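Local atomic coordinates of ribonucleoside-diphosphate reductase (Pseudomonas aeruginosa, PDB entry 5IM3), a protein that probably converts ribonucleoside diphosphates into the deoxyribonucleotide precursors of DNA, drawing electrons from thioredoxin, and binds the allosteric nucleotide dATP. Residues A177-A182 against P217-V222; Q293-L298 against S349-M354. One frame throughout, in Å; residues are numbered along the deposited sequence.

Contact 1: A177-A182 against P217-V222; sequences AEVDGA and PNYSYV
Val179 lies against the ring of Tyr219 in a CH-pi contact. Val179 CG1 stands 4.0 Å from the centroid of the Tyr219 ring and only 9° off the ring normal, so the methyl sits over the middle of one face. That branch is anti to the carbonyl carbon of Val179 (chi1 -66°), which places it among Asn218, Tyr219 and Val222. Val179 CG1 also meets Asn218 CB and, at 4.1 Å, Val222 CG2; the side chains of Val179 and Asn218 cross at about a right angle. Ile184 of helix 181-190 touches both Tyr219 and Val222, while Cys173 and Ala172, at the end of helix 162-173, touch Val179 and Val222 respectively.

The polar contacts use the backbone of 177-182. Asp180 N donates to Tyr219 OH over 3.0 Å with an N-H...O angle of 147°, somewhat bent, and reaches the oxygen obliquely to the ring. Tyr219 OH also lies 3.4 Å from Val179 CA. Both segments fall in the second ATP-cone range of the chain, away from the annotated nucleotide sites; here the loop leading into helix 181-190 packs against the first turn of helix 219-239, two helices of this largely helical region. Asp180 is the N-cap of the first, its OD1 accepting from Leu183 N just beyond the segment, so its backbone N serves the tyrosine and its carboxylate the helix end.

A second, weak hydrogen bond runs from Asn218 ND2 to Ala177 O at 3.4 Å. The Asn218 CG is anti to its carbonyl carbon, carrying the amide toward the Ala177 backbone. Glu178 also touches Lys814, and Pro217 touches Pro807 and Val810, all of helix 807-815.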
loop_
_atom_site.group_PDB
_atom_site.type_symbol
_atom_site.label_atom_id
_atom_site.label_comp_id
_atom_site.label_asym_id
_atom_site.label_seq_id
_atom_site.Cartn_x
_atom_site.Cartn_y
_atom_site.Cartn_z
ATOM N N ALA A 177 41.323 38.680 -2.704
ATOM C CA ALA A 177 40.553 39.492 -3.633
ATOM C C ALA A 177 39.120 39.661 -3.147
ATOM O O ALA A 177 38.583 38.819 -2.425
ATOM C CB ALA A 177 40.552 38.860 -5.027
ATOM N N GLU A 178 38.502 40.768 -3.561
ATOM C CA GLU A 178 37.104 41.059 -3.236
ATOM C C GLU A 178 36.856 41.027 -1.729
ATOM O O GLU A 178 35.775 40.653 -1.272
ATOM C CB GLU A 178 36.161 40.092 -3.957
ATOM C CG GLU A 178 36.024 40.354 -5.449
ATOM C CD GLU A 178 35.280 41.645 -5.747
ATOM O OE1 GLU A 178 34.467 42.071 -4.899
ATOM O OE2 GLU A 178 35.507 42.237 -6.827
ATOM N N VAL A 179 37.856 41.424 -0.945
ATOM C CA VAL A 179 37.715 41.573 0.498
ATOM C C VAL A 179 37.942 43.035 0.849
ATOM O O VAL A 179 38.860 43.675 0.325
ATOM C CB VAL A 179 38.690 40.664 1.276
ATOM C CG1 VAL A 179 38.333 39.199 1.059
ATOM C CG2 VAL A 179 40.131 40.941 0.864
ATOM N N ASP A 180 37.103 43.560 1.738
ATOM C CA ASP A 180 37.092 44.982 2.075
ATOM C C ASP A 180 37.375 45.129 3.568
ATOM O O ASP A 180 36.491 44.900 4.400
ATOM C CB ASP A 180 35.756 45.612 1.697
ATOM C CG ASP A 180 35.803 47.126 1.706
ATOM O OD1 ASP A 180 36.678 47.690 2.397
ATOM O OD2 ASP A 180 34.962 47.750 1.024
ATOM N N GLY A 181 38.604 45.524 3.903
ATOM C CA GLY A 181 38.966 45.673 5.304
ATOM C C GLY A 181 38.171 46.763 5.997
ATOM O O GLY A 181 37.643 46.563 7.094
ATOM N N ALA A 182 38.078 47.937 5.366
ATOM C CA ALA A 182 37.317 49.033 5.957
ATOM C C ALA A 182 35.866 48.631 6.187
ATOM O O ALA A 182 35.264 49.003 7.201
ATOM C CB ALA A 182 37.399 50.270 5.063
ATOM N N PRO A 217 33.797 33.804 -0.666
ATOM C CA PRO A 217 34.409 32.771 0.183
ATOM C C PRO A 217 35.736 33.188 0.791
ATOM O O PRO A 217 36.077 32.718 1.884
ATOM C CB PRO A 217 34.573 31.584 -0.777
ATOM C CG PRO A 217 34.648 32.196 -2.126
ATOM C CD PRO A 217 33.733 33.385 -2.077
ATOM N N ASN A 218 36.492 34.067 0.129
ATOM C CA ASN A 218 37.805 34.446 0.640
ATOM C C ASN A 218 37.737 35.034 2.042
ATOM O O ASN A 218 38.766 35.095 2.725
ATOM C CB ASN A 218 38.476 35.439 -0.309
ATOM C CG ASN A 218 39.047 34.768 -1.542
ATOM O OD1 ASN A 218 39.532 33.639 -1.477
ATOM N ND2 ASN A 218 38.992 35.459 -2.672
ATOM N N TYR A 219 36.558 35.461 2.495
ATOM C CA TYR A 219 36.424 35.912 3.875
ATOM C C TYR A 219 36.657 34.790 4.875
ATOM O O TYR A 219 36.962 35.070 6.038
ATOM C CB TYR A 219 35.046 36.531 4.098
ATOM C CG TYR A 219 34.939 37.930 3.548
ATOM C CD1 TYR A 219 35.555 38.994 4.188
ATOM C CD2 TYR A 219 34.230 38.188 2.386
ATOM C CE1 TYR A 219 35.465 40.276 3.683
ATOM C CE2 TYR A 219 34.135 39.467 1.878
ATOM C CZ TYR A 219 34.754 40.506 2.532
ATOM O OH TYR A 219 34.671 41.783 2.039
ATOM N N SER A 220 36.513 33.530 4.455
ATOM C CA SER A 220 36.851 32.422 5.341
ATOM C C SER A 220 38.300 32.519 5.798
ATOM O O SER A 220 38.601 32.325 6.982
ATOM C CB SER A 220 36.594 31.088 4.639
ATOM O OG SER A 220 37.039 29.999 5.434
ATOM N N TYR A 221 39.214 32.825 4.874
ATOM C CA TYR A 221 40.601 33.054 5.263
ATOM C C TYR A 221 40.710 34.255 6.191
ATOM O O TYR A 221 41.446 34.220 7.183
ATOM C CB TYR A 221 41.473 33.259 4.025
ATOM C CG TYR A 221 41.421 32.126 3.026
ATOM C CD1 TYR A 221 42.053 30.916 3.282
ATOM C CD2 TYR A 221 40.752 32.274 1.819
ATOM C CE1 TYR A 221 42.011 29.880 2.367
ATOM C CE2 TYR A 221 40.704 31.244 0.898
ATOM C CZ TYR A 221 41.335 30.051 1.177
ATOM O OH TYR A 221 41.289 29.027 0.260
ATOM N N VAL A 222 39.976 35.329 5.886
ATOM C CA VAL A 222 39.994 36.515 6.738
ATOM C C VAL A 222 39.474 36.175 8.126
ATOM O O VAL A 222 40.007 36.643 9.139
ATOM C CB VAL A 222 39.171 37.649 6.096
ATOM C CG1 VAL A 222 39.199 38.894 6.975
ATOM C CG2 VAL A 222 39.682 37.962 4.694
#

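Contact 2: Q293-L298 against S349-M354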
loop_
_atom_site.group_PDB
_atom_site.type_symbol
_atom_site.label_atom_id
_atom_site.label_comp_id
_atom_site.label_asym_id
_atom_site.label_seq_id
_atom_site.Cartn_x
_atom_site.Cartn_y
_atom_site.Cartn_z
ATOM N N GLN A 293 48.482 32.125 7.211
ATOM C CA GLN A 293 47.509 32.741 6.319
ATOM C C GLN A 293 46.771 31.720 5.460
ATOM O O GLN A 293 45.757 32.072 4.847
ATOM C CB GLN A 293 48.205 33.765 5.417
ATOM C CG GLN A 293 49.066 34.790 6.156
ATOM C CD GLN A 293 48.277 35.610 7.161
ATOM O OE1 GLN A 293 47.956 35.133 8.248
ATOM N NE2 GLN A 293 47.958 36.848 6.798
ATOM N N GLN A 294 47.246 30.474 5.407
ATOM C CA GLN A 294 46.632 29.457 4.562
ATOM C C GLN A 294 45.316 28.935 5.123
ATOM O O GLN A 294 44.538 28.336 4.376
ATOM C CB GLN A 294 47.592 28.278 4.374
ATOM C CG GLN A 294 48.952 28.655 3.809
ATOM C CD GLN A 294 49.954 27.521 3.895
ATOM O OE1 GLN A 294 49.671 26.468 4.472
ATOM N NE2 GLN A 294 51.134 27.731 3.325
ATOM N N PHE A 295 45.047 29.160 6.405
ATOM C CA PHE A 295 43.975 28.456 7.094
ATOM C C PHE A 295 42.603 28.990 6.709
ATOM O O PHE A 295 42.375 30.205 6.693
ATOM C CB PHE A 295 44.154 28.565 8.607
ATOM C CG PHE A 295 45.145 27.594 9.170
ATOM C CD1 PHE A 295 44.854 26.242 9.218
ATOM C CD2 PHE A 295 46.361 28.032 9.663
ATOM C CE1 PHE A 295 45.760 25.344 9.738
ATOM C CE2 PHE A 295 47.272 27.139 10.184
ATOM C CZ PHE A 295 46.972 25.794 10.221
ATOM N N THR A 296 41.693 28.072 6.404
ATOM C CA THR A 296 40.274 28.370 6.399
ATOM C C THR A 296 39.757 28.406 7.834
ATOM O O THR A 296 40.387 27.886 8.762
ATOM C CB THR A 296 39.503 27.321 5.598
ATOM O OG1 THR A 296 39.632 26.042 6.237
ATOM C CG2 THR A 296 40.041 27.227 4.179
ATOM N N TYR A 297 38.596 29.035 8.013
ATOM C CA TYR A 297 38.009 29.129 9.346
ATOM C C TYR A 297 37.723 27.746 9.916
ATOM O O TYR A 297 37.973 27.486 11.100
ATOM C CB TYR A 297 36.736 29.971 9.293
ATOM C CG TYR A 297 36.083 30.195 10.635
ATOM C CD1 TYR A 297 36.806 30.709 11.704
ATOM C CD2 TYR A 297 34.736 29.915 10.827
ATOM C CE1 TYR A 297 36.211 30.922 12.932
ATOM C CE2 TYR A 297 34.131 30.127 12.053
ATOM C CZ TYR A 297 34.874 30.632 13.101
ATOM O OH TYR A 297 34.279 30.846 14.322
ATOM N N LEU A 298 37.214 26.837 9.083
ATOM C CA LEU A 298 36.910 25.493 9.556
ATOM C C LEU A 298 38.181 24.726 9.894
ATOM O O LEU A 298 38.216 23.969 10.870
ATOM C CB LEU A 298 36.095 24.745 8.504
ATOM C CG LEU A 298 35.733 23.297 8.843
ATOM C CD1 LEU A 298 34.889 23.233 10.108
ATOM C CD2 LEU A 298 35.007 22.640 7.680
ATOM N N SER A 349 53.008 21.794 7.048
ATOM C CA SER A 349 52.522 23.164 7.173
ATOM C C SER A 349 52.074 23.761 5.843
ATOM O O SER A 349 51.299 24.722 5.844
ATOM C CB SER A 349 53.609 24.048 7.791
ATOM O OG SER A 349 54.791 24.021 7.011
ATOM N N SER A 350 52.547 23.225 4.720
ATOM C CA SER A 350 52.132 23.692 3.404
ATOM C C SER A 350 50.861 23.019 2.908
ATOM O O SER A 350 50.333 23.423 1.866
ATOM C CB SER A 350 53.247 23.451 2.385
ATOM O OG SER A 350 53.408 22.065 2.142
ATOM N N PHE A 351 50.369 22.003 3.619
ATOM C CA PHE A 351 49.196 21.226 3.233
ATOM C C PHE A 351 49.446 20.362 2.002
ATOM O O PHE A 351 48.491 19.870 1.392
ATOM C CB PHE A 351 47.972 22.120 2.986
ATOM C CG PHE A 351 47.580 22.983 4.162
ATOM C CD1 PHE A 351 48.169 22.823 5.407
ATOM C CD2 PHE A 351 46.604 23.956 4.014
ATOM C CE1 PHE A 351 47.797 23.621 6.471
ATOM C CE2 PHE A 351 46.230 24.755 5.077
ATOM C CZ PHE A 351 46.824 24.587 6.304
ATOM N N ASP A 352 50.708 20.163 1.610
ATOM C CA ASP A 352 50.997 19.264 0.497
ATOM C C ASP A 352 50.631 17.825 0.839
ATOM O O ASP A 352 50.203 17.065 -0.039
ATOM C CB ASP A 352 52.475 19.354 0.120
ATOM C CG ASP A 352 52.822 20.650 -0.586
ATOM O OD1 ASP A 352 51.924 21.503 -0.753
ATOM O OD2 ASP A 352 53.999 20.815 -0.969
ATOM N N TYR A 353 50.799 17.443 2.104
ATOM C CA TYR A 353 50.462 16.122 2.610
ATOM C C TYR A 353 50.049 16.299 4.062
ATOM O O TYR A 353 50.474 17.249 4.724
ATOM C CB TYR A 353 51.648 15.153 2.472
ATOM C CG TYR A 353 51.629 13.967 3.416
ATOM C CD1 TYR A 353 52.213 14.045 4.677
ATOM C CD2 TYR A 353 51.048 12.763 3.041
ATOM C CE1 TYR A 353 52.204 12.959 5.541
ATOM C CE2 TYR A 353 51.034 11.675 3.895
ATOM C CZ TYR A 353 51.616 11.778 5.142
ATOM O OH TYR A 353 51.600 10.697 5.991
ATOM N N MET A 354 49.200 15.400 4.549
ATOM C CA MET A 354 48.740 15.478 5.930
ATOM C C MET A 354 48.744 14.085 6.532
ATOM O O MET A 354 48.126 13.167 5.987
ATOM C CB MET A 354 47.341 16.098 6.017
ATOM C CG MET A 354 46.924 16.476 7.431
ATOM S SD MET A 354 48.098 17.575 8.257
ATOM C CE MET A 354 48.068 19.003 7.174
#
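Two phenyl rings meet edge-to-face: the edge of Phe351 points at a face of Phe295, with the Phe295 and Phe351 centroids 5.4 Å apart and the planes at 64°. The touching point is Phe351 CZ, which lies over the Phe295 face and is 3.7 Å from Phe295 CE1. The Phe351 ring has the outer end of the Gln294 side chain above one face, while Phe295 CE1 comes to its edge near the ring plane. Gln294 and Phe295, neighbours in sequence, thus address the same ring from two directions.

Phe351 stands in a Schellman motif, the first residue to leave helical geometry after helix 337-349, with a positive phi (69°) and two bonds back into the last turn; the chain then passes into strand 353-355. That strand pairs antiparallel with strand 600-608, and Asp352 and Met354 share backbone hydrogen bonds with Asn608 and Ser606, so the turn links the all-alpha region of this reductase to the sheet of its barrel. The opposing segment runs into helix 297-307, with Thr296 as its N-cap.

Around the rings the packing is buried: Pro319 and Phe323 of helix 319-330 touch Phe295, and Thr779 of helix 773-779 touches Phe351.

Gln294 reaches the end of helix 337-349 with its chain extended beyond CG (chi2 169°), crossing above Phe351 so that its terminal amide arrives beside the Ser349 carbonyl and near the CA of Ser350. Both serine hydroxyls turn back to the last turn of helix 337-349, Ser349 OG bonding to Tyr345 O and Ser350 OG to Asn346 O. Nearer the backbone, Gln294 CB rests 3.8 Å from Phe351 CE2.

Contact 1 is partly buried, with exposed residues at its margin, and lies about 24 Å from the chain centre; contact 2 is buried, its centre about 15 Å from it. Contact 1 combines a methyl over a tyrosine face with hydrogen bonds between side chains and backbone, one of them weak, whereas contact 2 sets an edge-to-face phenyl pair and the Gln294 side chain against a helix end. No element is shared, but they touch where helix 219-239 starts beside the entry to helix 297-307: Ser220 OG and Tyr297 N, 3.2 Å apart, probably form a hydrogen bond, and Tyr221 CD1 and CE1 touch the Phe295 and Gln294 carbonyl oxygens. The second cone region thus joins the all-alpha region.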